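Local coordinates for protein endoglucanase family 5 (Clostridium acetobutylicum ATCC 824, PDB 6PZ7) that probably hydrolyses internal beta-1,4-glucosidic bonds of cellulose and related plant polysaccharides, as a broad-specificity endoglucanase of glycoside hydrolase family 5, at residues Ala242-Leu247 and Ala285-Ser290; Met230-Thr235 and Val309-Tyr314. One frame throughout, in Å; residues are numbered along the deposited sequence. Where two conformers were deposited one is given.

In the fold
Both contacts belong to one TIM barrel, and both lie about 20 Å from the centre of the chain, yet they differ in build and chemistry. Contact 1 joins two neighbouring outer helices, 241-259 and 278-294, through aliphatic and aromatic side chains. Contact 2 joins two irregular loops, one leading toward helix 241-259 and the other following strand 298-303, and a shared water is its chief polar link. Each is partly buried: L247 and Y288 lie inward in contact 1, Y314 in contact 2, while P232 and D311 are exposed. Along the chain contact 1 is nested within the loop that contact 2 closes, and their centres stand about 19 Å apart.

Contact 1. Residues Ala242-Leu247 and Ala285-Ser290; sequences ADKDAL and AKFYVS
F287 holds CG anti to its backbone N (chi1 -174°), which sends its ring out from helix 278-294 toward helix 241-259, where K244 and L247 receive it. K244 is turned differently: its CG stands anti to the carbonyl carbon (chi1 -68°), which lays CB and CG over one face of the F287 ring. The methylene CG of K244 lies 4.0 Å from the centroid of the F287 ring, nearly over the face but offset toward the rim, a CH-pi contact. Beside it, CB of K244 comes to 3.9 Å from CZ of F287. A lysine suits this partly exposed place because its methylenes can cover an aromatic ring; in the conformer given, one of two, the extended chain carries the amine onward past it. The backbone takes part too, with O of K244 3.6 Å from CE2 of F287.

L247 meets the same ring in another way, at its edge and in its plane, with CD2 of L247 3.8 Å from CD2 of F287. CD2 of L247 also lies 3.8 Å from CB of Y288, while its other methyl, CD1, rests against the same tyrosine ring. The branched end of a leucine thus serves two aromatic neighbours at once, from a buried position. Y288 crosses L247 at about a right angle and heads inward against I267 and T299 of the barrel strands; its hydroxyl is hydrogen-bonded to the carbonyl O of M222. W238, in the loop before helix 241-259, touches both K244 and F287.

The axes of the two short segments come within 10.7 Å and are inclined by 30°, broadly parallel, as successive outer helices are in the beta/alpha repeat of a TIM barrel.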
# COMPACT_ATOMS: atom_id res chain seq x y z
N ALA A 242 6.38 -20.49 -18.62
CA ALA A 242 7.50 -19.67 -18.15
C ALA A 242 7.03 -18.49 -17.31
O ALA A 242 7.64 -18.16 -16.28
CB ALA A 242 8.33 -19.15 -19.33
N ASP A 243 5.96 -17.84 -17.74
CA ASP A 243 5.44 -16.70 -16.98
C ASP A 243 4.93 -17.14 -15.61
O ASP A 243 5.14 -16.46 -14.60
CB ASP A 243 4.31 -16.03 -17.78
CG ASP A 243 4.81 -15.21 -18.94
OD1 ASP A 243 6.03 -14.89 -18.99
OD2 ASP A 243 4.04 -14.93 -19.88
N LYS A 244 4.24 -18.27 -15.56
CA LYS A 244 3.78 -18.80 -14.28
C LYS A 244 4.94 -19.18 -13.38
O LYS A 244 4.93 -18.87 -12.19
CB LYS A 244 2.87 -20.01 -14.52
CG LYS A 244 1.53 -19.66 -15.17
CD LYS A 244 0.72 -20.89 -15.53
CE LYS A 244 -0.76 -20.55 -15.64
NZ LYS A 244 -1.64 -21.77 -15.63
N ASP A 245 5.96 -19.82 -13.94
CA ASP A 245 7.11 -20.21 -13.13
C ASP A 245 7.81 -19.00 -12.52
O ASP A 245 8.20 -19.04 -11.35
CB ASP A 245 8.11 -20.95 -14.01
CG ASP A 245 7.76 -22.37 -14.29
OD1 ASP A 245 6.75 -22.92 -13.78
OD2 ASP A 245 8.51 -22.96 -15.11
N ALA A 246 7.98 -17.93 -13.28
CA ALA A 246 8.70 -16.78 -12.75
C ALA A 246 7.90 -16.12 -11.63
O ALA A 246 8.45 -15.74 -10.57
CB ALA A 246 8.96 -15.77 -13.87
N LEU A 247 6.59 -15.95 -11.82
CA LEU A 247 5.79 -15.30 -10.80
C LEU A 247 5.66 -16.17 -9.57
O LEU A 247 5.75 -15.67 -8.44
CB LEU A 247 4.42 -14.93 -11.39
CG LEU A 247 3.46 -14.23 -10.42
CD1 LEU A 247 4.04 -13.04 -9.76
CD2 LEU A 247 2.19 -13.87 -11.16
N ALA A 285 -3.56 -11.57 -13.51
CA ALA A 285 -4.20 -11.30 -12.22
C ALA A 285 -4.76 -12.58 -11.63
O ALA A 285 -4.66 -12.80 -10.42
CB ALA A 285 -5.31 -10.26 -12.39
N LYS A 286 -5.37 -13.42 -12.45
CA LYS A 286 -5.94 -14.65 -11.93
C LYS A 286 -4.87 -15.49 -11.24
O LYS A 286 -5.06 -15.98 -10.12
CB LYS A 286 -6.60 -15.44 -13.05
CG LYS A 286 -7.28 -16.70 -12.57
CD LYS A 286 -8.01 -17.41 -13.72
CE LYS A 286 -8.66 -18.71 -13.24
NZ LYS A 286 -9.69 -19.20 -14.20
N PHE A 287 -3.73 -15.70 -11.92
CA PHE A 287 -2.66 -16.52 -11.36
C PHE A 287 -2.04 -15.83 -10.16
O PHE A 287 -1.78 -16.49 -9.14
CB PHE A 287 -1.61 -16.82 -12.42
CG PHE A 287 -0.55 -17.76 -11.94
CD1 PHE A 287 -0.77 -19.13 -11.93
CD2 PHE A 287 0.65 -17.29 -11.44
CE1 PHE A 287 0.20 -19.99 -11.46
CE2 PHE A 287 1.61 -18.17 -10.97
CZ PHE A 287 1.38 -19.50 -10.97
N TYR A 288 -1.81 -14.52 -10.24
CA TYR A 288 -1.17 -13.80 -9.15
C TYR A 288 -2.00 -13.91 -7.88
O TYR A 288 -1.49 -14.29 -6.83
CB TYR A 288 -0.97 -12.34 -9.60
CG TYR A 288 -0.03 -11.46 -8.82
CD1 TYR A 288 0.88 -10.66 -9.49
CD2 TYR A 288 -0.08 -11.38 -7.44
CE1 TYR A 288 1.74 -9.78 -8.79
CE2 TYR A 288 0.78 -10.51 -6.72
CZ TYR A 288 1.68 -9.74 -7.40
OH TYR A 288 2.49 -8.90 -6.65
N VAL A 289 -3.28 -13.57 -7.96
CA VAL A 289 -4.12 -13.57 -6.77
C VAL A 289 -4.28 -14.99 -6.23
O VAL A 289 -4.20 -15.20 -5.01
CB VAL A 289 -5.47 -12.88 -7.04
CG1 VAL A 289 -6.41 -13.05 -5.87
CG2 VAL A 289 -5.28 -11.44 -7.41
N SER A 290 -4.49 -15.99 -7.10
CA SER A 290 -4.73 -17.34 -6.60
C SER A 290 -3.45 -17.94 -6.01
O SER A 290 -3.50 -18.57 -4.95
CB SER A 290 -5.30 -18.22 -7.70
OG SER A 290 -4.40 -18.37 -8.77

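Contact 2. Residues Met230-Thr235 and Val309-Tyr314; sequences MDPKGT and VGDDNY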
# COMPACT_ATOMS: atom_id res chain seq x y z
N MET A 230 4.52 -3.02 -15.95
CA MET A 230 4.86 -1.61 -15.78
C MET A 230 5.41 -0.93 -17.02
O MET A 230 5.15 0.25 -17.22
CB MET A 230 5.89 -1.39 -14.66
CG MET A 230 5.52 -1.87 -13.29
SD MET A 230 6.59 -1.17 -11.99
CE MET A 230 5.68 0.25 -11.51
N ASP A 231 6.22 -1.63 -17.80
CA ASP A 231 7.00 -0.98 -18.85
C ASP A 231 6.17 -0.74 -20.09
O ASP A 231 5.73 -1.71 -20.73
CB ASP A 231 8.22 -1.86 -19.19
CG ASP A 231 9.20 -1.18 -20.12
OD1 ASP A 231 8.92 -0.07 -20.61
OD2 ASP A 231 10.26 -1.80 -20.36
N PRO A 232 5.92 0.51 -20.47
CA PRO A 232 5.12 0.74 -21.67
C PRO A 232 5.78 0.20 -22.92
O PRO A 232 5.08 -0.03 -23.91
CB PRO A 232 4.96 2.27 -21.74
CG PRO A 232 6.11 2.78 -21.00
CD PRO A 232 6.38 1.79 -19.89
N LYS A 233 7.09 -0.02 -22.90
CA LYS A 233 7.83 -0.56 -24.04
C LYS A 233 7.96 -2.07 -24.01
O LYS A 233 8.49 -2.65 -24.96
CB LYS A 233 9.24 0.03 -24.06
CG LYS A 233 9.30 1.54 -24.00
CD LYS A 233 10.75 2.05 -23.97
CE LYS A 233 11.58 1.43 -22.85
NZ LYS A 233 10.98 1.61 -21.47
N GLY A 234 7.48 -2.73 -22.94
CA GLY A 234 7.58 -4.15 -22.81
C GLY A 234 6.45 -4.89 -23.48
O GLY A 234 5.49 -4.30 -23.97
N THR A 235 6.56 -6.22 -23.45
CA THR A 235 5.57 -7.10 -24.06
C THR A 235 4.17 -6.81 -23.56
O THR A 235 3.95 -6.40 -22.41
CB THR A 235 5.91 -8.56 -23.75
OG1 THR A 235 4.99 -9.42 -24.43
CG2 THR A 235 5.85 -8.86 -22.26
N VAL A 309 -4.68 3.95 -22.99
CA VAL A 309 -3.66 2.99 -23.37
C VAL A 309 -2.26 3.53 -23.08
O VAL A 309 -1.93 4.66 -23.49
CB VAL A 309 -3.81 2.61 -24.86
CG1 VAL A 309 -2.67 1.71 -25.28
CG2 VAL A 309 -5.13 1.92 -25.09
N GLY A 310 -1.44 2.74 -22.41
CA GLY A 310 -0.02 3.00 -22.32
C GLY A 310 0.44 3.39 -20.93
O GLY A 310 -0.16 3.02 -19.92
N ASP A 311 1.57 4.08 -20.88
CA ASP A 311 2.30 4.35 -19.66
C ASP A 311 1.39 4.81 -18.53
O ASP A 311 0.61 5.76 -18.68
CB ASP A 311 3.35 5.42 -19.94
CG ASP A 311 4.26 5.69 -18.76
OD1 ASP A 311 4.76 4.74 -18.16
OD2 ASP A 311 4.46 6.88 -18.43
N ASP A 312 1.51 4.14 -17.40
CA ASP A 312 0.92 4.55 -16.13
C ASP A 312 -0.60 4.44 -16.09
O ASP A 312 -1.23 5.03 -15.19
CB ASP A 312 1.38 5.98 -15.73
CG ASP A 312 1.21 6.27 -14.26
OD1 ASP A 312 1.53 5.40 -13.46
OD2 ASP A 312 0.75 7.37 -13.94
N ASN A 313 -1.23 3.71 -17.00
CA ASN A 313 -2.69 3.60 -16.99
C ASN A 313 -3.10 2.31 -16.29
O ASN A 313 -3.32 1.28 -16.92
CB ASN A 313 -3.24 3.64 -18.42
CG ASN A 313 -3.25 5.04 -19.01
OD1 ASN A 313 -4.17 5.81 -18.76
ND2 ASN A 313 -2.26 5.33 -19.86
N TYR A 314 -3.18 2.37 -14.95
CA TYR A 314 -3.52 1.25 -14.09
C TYR A 314 -5.00 1.21 -13.69
O TYR A 314 -5.43 0.24 -13.02
CB TYR A 314 -2.68 1.31 -12.78
CG TYR A 314 -1.21 1.05 -12.97
CD1 TYR A 314 -0.75 -0.25 -13.03
CD2 TYR A 314 -0.29 2.08 -13.03
CE1 TYR A 314 0.60 -0.51 -13.19
CE2 TYR A 314 1.07 1.83 -13.15
CZ TYR A 314 1.48 0.52 -13.25
OH TYR A 314 2.84 0.19 -13.39
O HOH W 1 3.86 2.61 -16.74
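Two beta turns, in loops around the C-terminal end of the beta-barrel, meet here: a type I turn from D231 to G234 and a type II turn from G310 to N313. A water bridges the segments. It donates to O of M230 and to OD1 of D311, each at 2.7 Å, and accepts from N of D312 at 2.9 Å, so a main-chain carbonyl of one segment is linked to a carboxylate and an amide N-H of the other.

P232 and D311 lie side by side, their side chains pointing the same way, with CG of P232 3.7 Å from OD1 of D311. P232 takes the second position of the type I turn, where its ring-restricted phi (-63°) fits, and offers a compact apolar surface. Further in, M230 crosses the end of Y314 obliquely. With CG anti to the carbonyl carbon (chi1 -59°), CG of M230 comes to 3.4 Å from OH of Y314. In the conformer given, one of two, a bend at chi3 (93°) brings CE back toward the same hydroxyl, an approach that remains doubtful. Y314 is buried, its ring set edge-to-face with W302.

Each turn is braced within itself. D231 OD1 takes the backbone N of K233, forming an Asx turn, and a salt bridge from K233 NZ at 2.8 Å. G310 O accepts both N and ND2 of N313 from the same face of its plane. The backbone angles of G310 would jam a CB against the preceding carbonyl, which accounts for glycine here. The loops that follow strands 216-221 and 298-303 thus meet at the C-terminal end of the barrel, the end where TIM-barrel glycosidases carry their active site.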